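PDB 2R7N: 5-formaminoimidazole-4-carboxamide-1-(beta)-D-ribofuranosyl 5'-monophosphate synthetase from Methanocaldococcus jannaschii, which catalyses the ATP- and formate-dependent, folate-independent formylation of AICAR to FAICAR in de novo purine biosynthesis. Local coordinates for residues L268-E273 with L304-F309. Numbering follows the deposited sequence.
Sequences LPQVFE and LELVVF. With ADP (adenosine-5'-diphosphate), chain D.
Gln270 reaches from the helix to the chain entering strand 306-312 and grips its backbone with both ends of the amide. Gln270 OE1 takes the N-H of Leu306 in the plane of its own side-chain carbonyl, on a lone pair, at 2.8 Å and nearly straight (163°). Gln270 NE2 gives a hydrogen to Leu304 O at 3.0 Å, approaching 19° out of that carbonyl's plane. With CG anti to the backbone N (chi1 -170°) and the chain extended beyond it, the amide spans the distance, and glutamine suits the place because it carries a donor and an acceptor side by side. In the ATP-grasp fold, this joins helix 268-285 to the strand that is outermost, within this chain, of an antiparallel sheet; farther along this strand, where the chain turns a corner, Phe309 lies against ADP, its CE1 3.5 Å from ADP C3'. Shortening Gln270 to an alanine removes both amide ends and is likely to leave Leu306 N and Leu304 O without these mates. Gln270 OE1 also lies 3.4 Å from Leu306 CB, the two side chains running obliquely across one another. The CB of Leu306 is directed toward the helix, and its CD1 branch meets Val271 CG2 at 3.7 Å, two branched apolar residues that also both pack on Ile263.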
# COMPACT_ATOMS: atom_id res chain seq x y z
N LEU A 268 -23.02 2.61 -18.61
CA LEU A 268 -22.45 1.36 -18.14
C LEU A 268 -23.45 0.20 -18.20
O LEU A 268 -23.07 -0.95 -18.48
CB LEU A 268 -21.90 1.53 -16.73
CG LEU A 268 -20.70 2.46 -16.75
CD1 LEU A 268 -20.30 2.83 -15.32
CD2 LEU A 268 -19.58 1.75 -17.49
N PRO A 269 -24.72 0.48 -17.89
CA PRO A 269 -25.74 -0.54 -18.07
C PRO A 269 -25.74 -1.06 -19.51
O PRO A 269 -25.85 -2.27 -19.74
CB PRO A 269 -27.04 0.19 -17.75
CG PRO A 269 -26.64 1.31 -16.83
CD PRO A 269 -25.26 1.71 -17.28
N GLN A 270 -25.58 -0.15 -20.47
CA GLN A 270 -25.49 -0.56 -21.87
C GLN A 270 -24.21 -1.34 -22.08
O GLN A 270 -24.21 -2.42 -22.67
CB GLN A 270 -25.53 0.66 -22.79
CG GLN A 270 -25.67 0.31 -24.27
CD GLN A 270 -25.48 1.51 -25.19
OE1 GLN A 270 -25.18 1.35 -26.37
NE2 GLN A 270 -25.64 2.71 -24.64
N VAL A 271 -23.11 -0.79 -21.57
CA VAL A 271 -21.79 -1.40 -21.71
C VAL A 271 -21.74 -2.82 -21.18
O VAL A 271 -21.15 -3.70 -21.80
CB VAL A 271 -20.72 -0.56 -20.98
CG1 VAL A 271 -19.39 -1.30 -20.95
CG2 VAL A 271 -20.56 0.79 -21.66
N PHE A 272 -22.36 -3.04 -20.02
CA PHE A 272 -22.36 -4.37 -19.40
C PHE A 272 -23.26 -5.33 -20.16
O PHE A 272 -22.89 -6.48 -20.39
CB PHE A 272 -22.76 -4.30 -17.93
CG PHE A 272 -21.61 -4.01 -16.99
CD1 PHE A 272 -21.46 -2.76 -16.42
CD2 PHE A 272 -20.69 -5.00 -16.68
CE1 PHE A 272 -20.41 -2.49 -15.56
CE2 PHE A 272 -19.64 -4.74 -15.82
CZ PHE A 272 -19.50 -3.49 -15.25
N GLU A 273 -24.44 -4.85 -20.55
CA GLU A 273 -25.36 -5.66 -21.37
C GLU A 273 -24.69 -6.16 -22.64
O GLU A 273 -24.90 -7.28 -23.07
CB GLU A 273 -26.63 -4.88 -21.71
CG GLU A 273 -27.72 -5.71 -22.35
CD GLU A 273 -28.32 -6.74 -21.40
OE1 GLU A 273 -28.59 -6.38 -20.23
OE2 GLU A 273 -28.52 -7.90 -21.81
N LEU A 304 -26.31 8.28 -28.02
CA LEU A 304 -25.74 7.51 -26.92
C LEU A 304 -25.89 6.01 -27.14
O LEU A 304 -26.12 5.26 -26.21
CB LEU A 304 -26.37 7.94 -25.58
CG LEU A 304 -26.15 9.41 -25.21
CD1 LEU A 304 -27.11 9.86 -24.12
CD2 LEU A 304 -24.72 9.68 -24.81
N GLU A 305 -25.77 5.59 -28.40
CA GLU A 305 -25.81 4.18 -28.74
C GLU A 305 -24.41 3.78 -29.12
O GLU A 305 -23.77 4.46 -29.91
CB GLU A 305 -26.72 3.92 -29.94
CG GLU A 305 -28.17 4.32 -29.72
CD GLU A 305 -28.95 4.51 -31.03
OE1 GLU A 305 -28.41 4.20 -32.13
OE2 GLU A 305 -30.11 4.96 -30.95
N LEU A 306 -23.94 2.69 -28.54
CA LEU A 306 -22.60 2.22 -28.82
C LEU A 306 -22.63 1.22 -29.95
O LEU A 306 -23.32 0.20 -29.88
CB LEU A 306 -21.98 1.56 -27.58
CG LEU A 306 -21.53 2.44 -26.41
CD1 LEU A 306 -21.55 1.63 -25.12
CD2 LEU A 306 -20.14 3.02 -26.68
N VAL A 307 -21.87 1.50 -30.99
CA VAL A 307 -21.87 0.68 -32.18
C VAL A 307 -20.52 0.01 -32.29
O VAL A 307 -19.48 0.67 -32.36
CB VAL A 307 -22.15 1.54 -33.45
CG1 VAL A 307 -22.08 0.66 -34.71
CG2 VAL A 307 -23.50 2.25 -33.34
N VAL A 308 -20.52 -1.31 -32.33
CA VAL A 308 -19.28 -2.08 -32.32
C VAL A 308 -18.78 -2.30 -33.75
O VAL A 308 -19.42 -2.99 -34.54
CB VAL A 308 -19.51 -3.45 -31.65
CG1 VAL A 308 -18.21 -4.22 -31.53
CG2 VAL A 308 -20.17 -3.25 -30.29
N PHE A 309 -17.63 -1.73 -34.06
CA PHE A 309 -17.08 -1.82 -35.39
C PHE A 309 -15.98 -2.87 -35.45
O PHE A 309 -15.47 -3.19 -36.52
CB PHE A 309 -16.53 -0.46 -35.83
CG PHE A 309 -15.31 -0.02 -35.07
CD1 PHE A 309 -14.06 -0.55 -35.38
CD2 PHE A 309 -15.40 0.93 -34.07
CE1 PHE A 309 -12.93 -0.15 -34.69
CE2 PHE A 309 -14.27 1.33 -33.38
CZ PHE A 309 -13.04 0.79 -33.69
PB ADP D . -8.82 -2.83 -36.08
O1B ADP D . -9.47 -4.19 -35.95
O2B ADP D . -7.92 -2.68 -37.29
O3B ADP D . -8.21 -2.32 -34.78
PA ADP D . -10.59 -1.50 -37.82
O1A ADP D . -12.00 -2.02 -37.93
O2A ADP D . -9.50 -1.88 -38.78
O3A ADP D . -10.06 -1.82 -36.33
O5' ADP D . -10.66 0.10 -37.89
C5' ADP D . -9.45 0.83 -37.94
C4' ADP D . -9.78 2.20 -37.38
O4' ADP D . -10.61 2.90 -38.31
C3' ADP D . -10.57 2.10 -36.09
O3' ADP D . -9.72 2.14 -34.94
C2' ADP D . -11.51 3.29 -36.14
O2' ADP D . -10.91 4.44 -35.55
C1' ADP D . -11.70 3.53 -37.64
N9 ADP D . -12.95 2.85 -37.99
C8 ADP D . -13.13 1.53 -38.17
N7 ADP D . -14.44 1.26 -38.44
C5 ADP D . -15.11 2.43 -38.43
C6 ADP D . -16.51 2.86 -38.66
N6 ADP D . -17.49 1.97 -38.94
N1 ADP D . -16.78 4.17 -38.54
C2 ADP D . -15.82 5.08 -38.25
N3 ADP D . -14.53 4.76 -38.04
C4 ADP D . -14.13 3.47 -38.12
O HOH W 1 -25.26 -0.38 -28.20